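Local coordinates for ThiJ/PfpI family protein (Pseudomonas syringae pv. tomato, PDB 3EWN) that is of unknown function but belongs to the DJ-1/PfpI family, within the clan of class I glutamine amidotransferase-like folds, at residues 80-83 / 84-87; 134-138 / 139-143; 216-219 / 220-224. One frame throughout, in Å; residues are numbered along the deposited sequence.

Overall arrangement
The three contacts are local turns and caps spaced along the chain, and none touches another. Contact 1 (80-87) leads into strand 87-90 of the central, mostly parallel sheet, and contact 2 (134-143) links helix 126-132 to the short strand 140-141; their centres are 20 Å apart. Contact 2 also lies near the turn between strand 119-123 and helix 126-132, where relatives carry the nucleophilic cysteine: Ser143 OG is hydrogen-bonded to Cys124 O. Contact 3 (216-224) starts helix 220-229 beside the second subunit. Its centre lies 28 Å from that of contact 2 and 41 Å from that of contact 1, on the opposite side of the chain's centre from the latter.

Contact 1 of 3, residues 80-83 / 84-87; sequences TCPR and DLTV
Between Pro82 and Leu85 the chain makes an open bend: Pro82 is in the polyproline region, Arg83 drops to helical angles (phi -73°, psi -43°), and Asp84 and Leu85 run out again toward strand 87-90. Rather than a direct bond between the two arms, a water spans the bend, donating to Arg83 O and accepting from Leu85 N, each at 2.9 Å. On the inner side Leu85 divides its two methyl groups between two neighbours. Its CG lies anti to the carbonyl carbon (chi1 -57°), which swings the fork back to the preceding arm. There CD2 meets Pro82 CB at 4.0 Å, while CD1 reaches the sulfur of Cys81, with 4.2 Å between Leu85 CD1 and Cys81 SG. The root of the fork, Leu85 CG, comes within 3.9 Å of Pro82 O. Cys81 and Leu85 both rest on Ala27 of strand 25-29, and Cys81 also touches Phe109 of helix 104-114, so this apolar cluster lies between sheet and helix. At the bend itself, the carboxylate of Asp84 folds back over the preceding peptide, with OD1 3.2 Å from Arg83 C. The neighbouring charge of Arg83 is not its partner: Arg83 NE stays 5.2 Å from Asp84 OD1. Instead Arg116 takes both acceptors, forming a salt bridge to Asp84 OD1 through NE and a hydrogen bond to Arg83 O through NH2. Arg113 similarly takes the carbonyls of Cys81 and Pro82. Two guanidinium groups thus satisfy the oxygens of a bend that is itself only water-bridged; the charge of Arg116 probably offsets the repulsion between Asp84 OD1 and Arg83 O and should help keep the carboxylate ionised.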
ATOM      1  N   THR A  80     -23.459  -5.914   9.523  1.00 16.53           N
ATOM      2  CA  THR A  80     -23.350  -4.598  10.144  1.00 14.97           C
ATOM      3  C   THR A  80     -22.915  -3.485   9.191  1.00 14.64           C
ATOM      4  O   THR A  80     -22.887  -2.314   9.566  1.00 16.17           O
ATOM      5  CB  THR A  80     -22.393  -4.625  11.359  1.00 16.32           C
ATOM      6  OG1 THR A  80     -21.080  -5.014  10.938  1.00 14.65           O
ATOM      7  CG2 THR A  80     -22.903  -5.613  12.410  1.00 15.56           C
ATOM      8  N   CYS A  81     -22.570  -3.844   7.960  1.00 12.66           N
ATOM      9  CA  CYS A  81     -22.170  -2.836   6.984  1.00 11.31           C
ATOM     10  C   CYS A  81     -23.411  -2.039   6.579  1.00 10.95           C
ATOM     11  O   CYS A  81     -24.467  -2.618   6.338  1.00 12.51           O
ATOM     12  CB  CYS A  81     -21.572  -3.503   5.745  1.00 10.00           C
ATOM     13  SG  CYS A  81     -21.087  -2.353   4.435  1.00 12.63           S
ATOM     14  N   PRO A  82     -23.303  -0.701   6.515  1.00 11.91           N
ATOM     15  CA  PRO A  82     -24.455   0.123   6.126  1.00 13.00           C
ATOM     16  C   PRO A  82     -25.102  -0.358   4.825  1.00 13.92           C
ATOM     17  O   PRO A  82     -24.426  -0.906   3.950  1.00 12.72           O
ATOM     18  CB  PRO A  82     -23.845   1.513   5.987  1.00 13.35           C
ATOM     19  CG  PRO A  82     -22.812   1.519   7.074  1.00 13.31           C
ATOM     20  CD  PRO A  82     -22.170   0.143   6.935  1.00 12.60           C
ATOM     21  N   ARG A  83     -26.410  -0.145   4.704  1.00 12.30           N
ATOM     22  CA  ARG A  83     -27.161  -0.554   3.518  1.00 14.66           C
ATOM     23  C   ARG A  83     -26.889   0.320   2.296  1.00 12.90           C
ATOM     24  O   ARG A  83     -26.760  -0.189   1.183  1.00 12.10           O
ATOM     25  CB  ARG A  83     -28.660  -0.534   3.822  1.00 18.36           C
ATOM     26  CG  ARG A  83     -29.122  -1.608   4.795  1.00 26.23           C
ATOM     27  CD  ARG A  83     -29.647  -2.822   4.055  1.00 31.60           C
ATOM     28  NE  ARG A  83     -30.783  -2.474   3.205  1.00 35.20           N
ATOM     29  CZ  ARG A  83     -31.347  -3.300   2.330  1.00 37.05           C
ATOM     30  NH1 ARG A  83     -30.882  -4.535   2.181  1.00 37.86           N
ATOM     31  NH2 ARG A  83     -32.374  -2.889   1.597  1.00 37.53           N
ATOM     32  N   ASP A  84     -26.830   1.632   2.502  1.00 12.37           N
ATOM     33  CA  ASP A  84     -26.578   2.568   1.408  1.00 13.13           C
ATOM     34  C   ASP A  84     -25.171   3.140   1.544  1.00 12.67           C
ATOM     35  O   ASP A  84     -24.842   3.765   2.549  1.00 14.29           O
ATOM     36  CB  ASP A  84     -27.609   3.699   1.425  1.00 14.33           C
ATOM     37  CG  ASP A  84     -29.036   3.189   1.324  1.00 16.72           C
ATOM     38  OD1 ASP A  84     -29.237   2.005   0.982  1.00 18.42           O
ATOM     39  OD2 ASP A  84     -29.965   3.982   1.579  1.00 20.00           O
ATOM     40  N   LEU A  85     -24.350   2.929   0.519  1.00 10.01           N
ATOM     41  CA  LEU A  85     -22.963   3.383   0.530  1.00  8.78           C
ATOM     42  C   LEU A  85     -22.618   4.379  -0.566  1.00  8.66           C
ATOM     43  O   LEU A  85     -23.268   4.424  -1.610  1.00  9.12           O
ATOM     44  CB  LEU A  85     -22.040   2.173   0.374  1.00  8.49           C
ATOM     45  CG  LEU A  85     -22.187   1.051   1.401  1.00  9.54           C
ATOM     46  CD1 LEU A  85     -21.579  -0.235   0.849  1.00  8.25           C
ATOM     47  CD2 LEU A  85     -21.519   1.461   2.703  1.00  9.87           C
ATOM     48  N   THR A  86     -21.581   5.176  -0.320  1.00  8.56           N
ATOM     49  CA  THR A  86     -21.110   6.124  -1.317  1.00  7.85           C
ATOM     50  C   THR A  86     -20.230   5.297  -2.245  1.00  9.17           C
ATOM     51  O   THR A  86     -20.279   5.438  -3.470  1.00  9.00           O
ATOM     52  CB  THR A  86     -20.246   7.228  -0.684  1.00  9.61           C
ATOM     53  OG1 THR A  86     -20.984   7.864   0.365  1.00  9.74           O
ATOM     54  CG2 THR A  86     -19.852   8.262  -1.731  1.00  7.50           C
ATOM     55  N   VAL A  87     -19.434   4.416  -1.644  1.00  7.40           N
ATOM     56  CA  VAL A  87     -18.534   3.556  -2.405  1.00  6.81           C
ATOM     57  C   VAL A  87     -18.474   2.118  -1.902  1.00  7.13           C
ATOM     58  O   VAL A  87     -18.370   1.872  -0.703  1.00  7.86           O
ATOM     59  CB  VAL A  87     -17.087   4.097  -2.383  1.00  5.52           C
ATOM     60  CG1 VAL A  87     -16.178   3.169  -3.188  1.00  6.55           C
ATOM     61  CG2 VAL A  87     -17.041   5.507  -2.943  1.00  7.00           C
TER
HETATM   62  O   HOH W   1     -24.981   0.507  -0.988  1.00 12.09           O

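Contact 2 of 3, residues 134-138 / 139-143; sequences GLLKG and YKATS
The ring of Tyr139 tucks back along the turn that precedes it. With chi1 at -72°, CG stands beside the backbone N and anti to the carbonyl carbon, and this brings one side of the ring against the peptide between Leu136 and Lys137. Leu136 C and Lys137 N both lie at the ring edge, close to its plane, the nearer ring atom CD2 being 3.7 Å from Lys137 N. Lys137 O approaches obliquely instead, 3.3 Å from Tyr139 CD2 and 3.5 Å from Tyr139 CE2. Outside the turn, Arg167 and Arg169 make cation-pi contacts with the same ring.

The backbone here is a type II beta turn from Leu136 to Tyr139, following closely on the Schellman motif at Gly134 that ends helix 126-132. Gly138 takes the positive phi (82°) that the turn requires at its third position. Tyr139 N donates to Leu136 O over 3.3 Å; the bond is almost straight at hydrogen (170°), yet the donor stands well above the carbonyl plane. Strand 140-141 then pairs in parallel with strand 157-158.

Leu136 makes the apolar half of the contact. Its CG, too, is anti to the carbonyl carbon, and from there both methyls, CD1 and CD2, stand about 4.2 Å from Ala141 CB, while CD2 also comes within 4.4 Å of Tyr139 CB. The methyl group of Ala141 points back toward the turn. Behind them both Leu136 and Ala141 rest on strand 169-172, through Arg169 and Thr171 respectively.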
ATOM      1  N   GLY A 134     -22.621  -9.977 -10.342  1.00  8.52           N
ATOM      2  CA  GLY A 134     -23.541  -9.432 -11.329  1.00  8.38           C
ATOM      3  C   GLY A 134     -23.562  -7.918 -11.422  1.00  8.56           C
ATOM      4  O   GLY A 134     -24.567  -7.332 -11.824  1.00 10.51           O
ATOM      5  N   LEU A 135     -22.446  -7.287 -11.071  1.00  8.45           N
ATOM      6  CA  LEU A 135     -22.336  -5.832 -11.088  1.00  7.70           C
ATOM      7  C   LEU A 135     -21.656  -5.230 -12.313  1.00  7.88           C
ATOM      8  O   LEU A 135     -21.476  -4.016 -12.377  1.00  9.25           O
ATOM      9  CB  LEU A 135     -21.587  -5.365  -9.837  1.00  9.74           C
ATOM     10  CG  LEU A 135     -22.364  -5.101  -8.544  1.00 15.29           C
ATOM     11  CD1 LEU A 135     -23.645  -5.907  -8.493  1.00 18.21           C
ATOM     12  CD2 LEU A 135     -21.466  -5.402  -7.363  1.00 13.65           C
ATOM     13  N   LEU A 136     -21.274  -6.059 -13.281  1.00  7.64           N
ATOM     14  CA  LEU A 136     -20.607  -5.541 -14.473  1.00  8.40           C
ATOM     15  C   LEU A 136     -21.321  -5.908 -15.769  1.00  8.80           C
ATOM     16  O   LEU A 136     -20.679  -6.096 -16.803  1.00 10.38           O
ATOM     17  CB  LEU A 136     -19.159  -6.047 -14.532  1.00  8.51           C
ATOM     18  CG  LEU A 136     -18.240  -5.737 -13.345  1.00  8.17           C
ATOM     19  CD1 LEU A 136     -16.903  -6.442 -13.556  1.00  9.31           C
ATOM     20  CD2 LEU A 136     -18.037  -4.232 -13.212  1.00  8.02           C
ATOM     21  N   LYS A 137     -22.647  -5.992 -15.720  1.00  9.58           N
ATOM     22  CA  LYS A 137     -23.426  -6.347 -16.903  1.00 10.14           C
ATOM     23  C   LYS A 137     -23.419  -5.206 -17.909  1.00  9.74           C
ATOM     24  O   LYS A 137     -24.103  -4.197 -17.726  1.00 10.10           O
ATOM     25  CB  LYS A 137     -24.867  -6.687 -16.505  1.00 12.71           C
ATOM     26  CG  LYS A 137     -24.991  -7.887 -15.581  1.00 18.51           C
ATOM     27  CD  LYS A 137     -26.451  -8.213 -15.293  1.00 22.11           C
ATOM     28  CE  LYS A 137     -26.571  -9.308 -14.249  1.00 25.45           C
ATOM     29  NZ  LYS A 137     -25.781 -10.512 -14.626  1.00 29.55           N
ATOM     30  N   GLY A 138     -22.633  -5.369 -18.969  1.00  9.11           N
ATOM     31  CA  GLY A 138     -22.536  -4.349 -19.997  1.00  9.58           C
ATOM     32  C   GLY A 138     -21.585  -3.214 -19.654  1.00  8.20           C
ATOM     33  O   GLY A 138     -21.533  -2.213 -20.363  1.00  8.48           O
ATOM     34  N   TYR A 139     -20.825  -3.373 -18.574  1.00  8.90           N
ATOM     35  CA  TYR A 139     -19.886  -2.341 -18.134  1.00  7.31           C
ATOM     36  C   TYR A 139     -18.447  -2.605 -18.538  1.00  9.00           C
ATOM     37  O   TYR A 139     -17.971  -3.738 -18.466  1.00  7.59           O
ATOM     38  CB  TYR A 139     -19.921  -2.212 -16.608  1.00  8.44           C
ATOM     39  CG  TYR A 139     -21.171  -1.572 -16.069  1.00  7.46           C
ATOM     40  CD1 TYR A 139     -21.252  -0.193 -15.905  1.00  8.03           C
ATOM     41  CD2 TYR A 139     -22.290  -2.345 -15.756  1.00  8.43           C
ATOM     42  CE1 TYR A 139     -22.424   0.406 -15.445  1.00  8.56           C
ATOM     43  CE2 TYR A 139     -23.454  -1.765 -15.300  1.00  9.50           C
ATOM     44  CZ  TYR A 139     -23.519  -0.391 -15.147  1.00 10.54           C
ATOM     45  OH  TYR A 139     -24.683   0.182 -14.697  1.00 10.52           O
ATOM     46  N   LYS A 140     -17.753  -1.553 -18.966  1.00  8.31           N
ATOM     47  CA  LYS A 140     -16.345  -1.681 -19.308  1.00  7.97           C
ATOM     48  C   LYS A 140     -15.643  -1.787 -17.960  1.00  7.47           C
ATOM     49  O   LYS A 140     -16.048  -1.146 -16.988  1.00  7.73           O
ATOM     50  CB  LYS A 140     -15.846  -0.432 -20.047  1.00  7.61           C
ATOM     51  CG  LYS A 140     -16.285  -0.343 -21.489  1.00  9.70           C
ATOM     52  CD  LYS A 140     -15.927   1.014 -22.087  1.00 12.07           C
ATOM     53  CE  LYS A 140     -14.435   1.297 -22.024  1.00 14.26           C
ATOM     54  NZ  LYS A 140     -14.129   2.663 -22.541  1.00 16.57           N
ATOM     55  N   ALA A 141     -14.598  -2.599 -17.894  1.00  7.93           N
ATOM     56  CA  ALA A 141     -13.868  -2.760 -16.648  1.00  7.56           C
ATOM     57  C   ALA A 141     -12.514  -3.385 -16.911  1.00  8.11           C
ATOM     58  O   ALA A 141     -12.328  -4.095 -17.899  1.00  8.70           O
ATOM     59  CB  ALA A 141     -14.667  -3.629 -15.679  1.00  8.26           C
ATOM     60  N   THR A 142     -11.565  -3.107 -16.026  1.00  7.23           N
ATOM     61  CA  THR A 142     -10.228  -3.658 -16.161  1.00  7.27           C
ATOM     62  C   THR A 142      -9.968  -4.600 -14.991  1.00  7.25           C
ATOM     63  O   THR A 142     -10.854  -4.846 -14.176  1.00  6.93           O
ATOM     64  CB  THR A 142      -9.159  -2.537 -16.205  1.00  7.44           C
ATOM     65  OG1 THR A 142      -7.869  -3.118 -16.441  1.00  9.94           O
ATOM     66  CG2 THR A 142      -9.126  -1.767 -14.898  1.00  7.25           C
ATOM     67  N   SER A 143      -8.759  -5.139 -14.913  1.00  7.81           N
ATOM     68  CA  SER A 143      -8.409  -6.062 -13.840  1.00  7.48           C
ATOM     69  C   SER A 143      -6.912  -6.311 -13.954  1.00  8.41           C
ATOM     70  O   SER A 143      -6.229  -5.628 -14.713  1.00  7.87           O
ATOM     71  CB  SER A 143      -9.168  -7.378 -14.031  1.00  8.76           C
ATOM     72  OG  SER A 143      -9.092  -8.202 -12.881  1.00  7.40           O
TER

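Contact 3 of 3, residues 216-219 / 220-224; sequences KTAP and AHVRT
Pro219, the N-cap residue of helix 220-229, is gripped from several sides by the first turn. Its carbonyl O accepts a nearly straight bond from Arg223 N (3.0 Å, 166°) and a weak, bent one from Val222 N. The pyrrolidine ring lies alongside Val222, the two pointing the same way, with Pro219 CD 3.9 Å from Val222 CG2. His221 closes over another part of the proline: its CG sits between the backbone N and the carbonyl carbon (chi1 50°), which folds the imidazole back so that one face receives Pro219 CB. This CH-pi contact, 3.7 Å from Pro219 CB to the centroid of the His221 ring, is offset toward the rim, and NE2 is the ring atom nearest that carbon.

Within the cap Ala218 adds little, its CB 4.5 Å from Val222 CG1, although Ala212 and the second subunit bury it. Arg223, bent at chi3, curls back to give Ala218 O a long bond from NH1 (3.2 Å, 139°); the oxygen lies near the guanidinium plane, but NH1 stands above the carbonyl plane. The solvent side is that of Thr224 and Ala220, whose methyl points away overall, though CB still touches Pro219 C. The cap follows the long loop after helix 192-201, and the second subunit covers its packed side: Glu196 of that subunit meets Pro219 and Val222, and Leu200 of the same neighbouring helix meets Ala218.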
ATOM      1  N   LYS A 216       4.126  -4.179 -22.063  1.00 21.93           N
ATOM      2  CA  LYS A 216       4.782  -3.604 -23.236  1.00 23.33           C
ATOM      3  C   LYS A 216       6.216  -3.100 -23.047  1.00 22.18           C
ATOM      4  O   LYS A 216       6.918  -2.856 -24.030  1.00 23.96           O
ATOM      5  CB  LYS A 216       3.911  -2.485 -23.811  1.00 26.55           C
ATOM      6  CG  LYS A 216       3.508  -1.428 -22.797  1.00 31.00           C
ATOM      7  CD  LYS A 216       2.280  -0.651 -23.261  1.00 34.56           C
ATOM      8  CE  LYS A 216       2.544   0.121 -24.547  1.00 35.56           C
ATOM      9  NZ  LYS A 216       3.534   1.219 -24.356  1.00 37.53           N
ATOM     10  N   THR A 217       6.661  -2.948 -21.803  1.00 19.49           N
ATOM     11  CA  THR A 217       8.023  -2.473 -21.565  1.00 17.52           C
ATOM     12  C   THR A 217       8.895  -3.494 -20.844  1.00 14.94           C
ATOM     13  O   THR A 217      10.117  -3.369 -20.827  1.00 15.08           O
ATOM     14  CB  THR A 217       8.043  -1.166 -20.743  1.00 18.29           C
ATOM     15  OG1 THR A 217       7.499  -1.404 -19.439  1.00 18.02           O
ATOM     16  CG2 THR A 217       7.239  -0.086 -21.446  1.00 20.12           C
ATOM     17  N   ALA A 218       8.266  -4.497 -20.245  1.00 13.01           N
ATOM     18  CA  ALA A 218       9.003  -5.526 -19.525  1.00 10.34           C
ATOM     19  C   ALA A 218       9.799  -6.375 -20.507  1.00 10.59           C
ATOM     20  O   ALA A 218       9.386  -6.561 -21.653  1.00 10.41           O
ATOM     21  CB  ALA A 218       8.037  -6.405 -18.746  1.00 10.72           C
ATOM     22  N   PRO A 219      10.964  -6.887 -20.076  1.00  9.00           N
ATOM     23  CA  PRO A 219      11.789  -7.722 -20.956  1.00  9.51           C
ATOM     24  C   PRO A 219      10.952  -8.908 -21.413  1.00  9.20           C
ATOM     25  O   PRO A 219      10.156  -9.434 -20.641  1.00  8.83           O
ATOM     26  CB  PRO A 219      12.937  -8.153 -20.048  1.00  9.18           C
ATOM     27  CG  PRO A 219      13.066  -6.995 -19.095  1.00  9.42           C
ATOM     28  CD  PRO A 219      11.629  -6.661 -18.780  1.00  8.89           C
ATOM     29  N   ALA A 220      11.122  -9.329 -22.660  1.00  9.20           N
ATOM     30  CA  ALA A 220      10.353 -10.456 -23.173  1.00  8.52           C
ATOM     31  C   ALA A 220      10.425 -11.679 -22.259  1.00  9.54           C
ATOM     32  O   ALA A 220       9.417 -12.344 -22.026  1.00 10.03           O
ATOM     33  CB  ALA A 220      10.830 -10.821 -24.581  1.00  9.25           C
ATOM     34  N   HIS A 221      11.608 -11.980 -21.732  1.00  8.53           N
ATOM     35  CA  HIS A 221      11.754 -13.142 -20.864  1.00  8.61           C
ATOM     36  C   HIS A 221      11.007 -12.996 -19.541  1.00  9.51           C
ATOM     37  O   HIS A 221      10.588 -13.988 -18.944  1.00 10.53           O
ATOM     38  CB  HIS A 221      13.241 -13.453 -20.630  1.00  9.84           C
ATOM     39  CG  HIS A 221      14.061 -12.278 -20.200  1.00  9.08           C
ATOM     40  ND1 HIS A 221      14.314 -11.988 -18.876  1.00 11.66           N
ATOM     41  CD2 HIS A 221      14.719 -11.340 -20.922  1.00  6.30           C
ATOM     42  CE1 HIS A 221      15.093 -10.923 -18.802  1.00  7.18           C
ATOM     43  NE2 HIS A 221      15.352 -10.512 -20.030  1.00 11.42           N
ATOM     44  N   VAL A 222      10.832 -11.761 -19.082  1.00  7.95           N
ATOM     45  CA  VAL A 222      10.094 -11.534 -17.845  1.00  7.65           C
ATOM     46  C   VAL A 222       8.603 -11.734 -18.130  1.00  8.37           C
ATOM     47  O   VAL A 222       7.882 -12.363 -17.346  1.00  8.92           O
ATOM     48  CB  VAL A 222      10.347 -10.110 -17.301  1.00  6.63           C
ATOM     49  CG1 VAL A 222       9.384  -9.793 -16.158  1.00  6.66           C
ATOM     50  CG2 VAL A 222      11.776 -10.010 -16.803  1.00  7.84           C
ATOM     51  N   ARG A 223       8.142 -11.203 -19.258  1.00  8.17           N
ATOM     52  CA  ARG A 223       6.742 -11.347 -19.634  1.00  9.13           C
ATOM     53  C   ARG A 223       6.397 -12.828 -19.770  1.00  9.37           C
ATOM     54  O   ARG A 223       5.422 -13.304 -19.188  1.00  9.91           O
ATOM     55  CB  ARG A 223       6.465 -10.621 -20.957  1.00 10.24           C
ATOM     56  CG  ARG A 223       5.047 -10.834 -21.476  1.00 17.08           C
ATOM     57  CD  ARG A 223       4.709  -9.939 -22.657  1.00 21.97           C
ATOM     58  NE  ARG A 223       5.668 -10.046 -23.752  1.00 26.58           N
ATOM     59  CZ  ARG A 223       6.750  -9.283 -23.875  1.00 28.36           C
ATOM     60  NH1 ARG A 223       7.014  -8.351 -22.967  1.00 31.54           N
ATOM     61  NH2 ARG A 223       7.561  -9.441 -24.913  1.00 27.33           N
ATOM     62  N   THR A 224       7.213 -13.549 -20.534  1.00 10.28           N
ATOM     63  CA  THR A 224       7.020 -14.980 -20.765  1.00 11.02           C
ATOM     64  C   THR A 224       6.985 -15.770 -19.460  1.00 11.52           C
ATOM     65  O   THR A 224       6.128 -16.639 -19.269  1.00 12.90           O
ATOM     66  CB  THR A 224       8.154 -15.550 -21.649  1.00 12.59           C
ATOM     67  OG1 THR A 224       8.114 -14.926 -22.937  1.00 16.12           O
ATOM     68  CG2 THR A 224       8.003 -17.058 -21.812  1.00 16.26           C
TER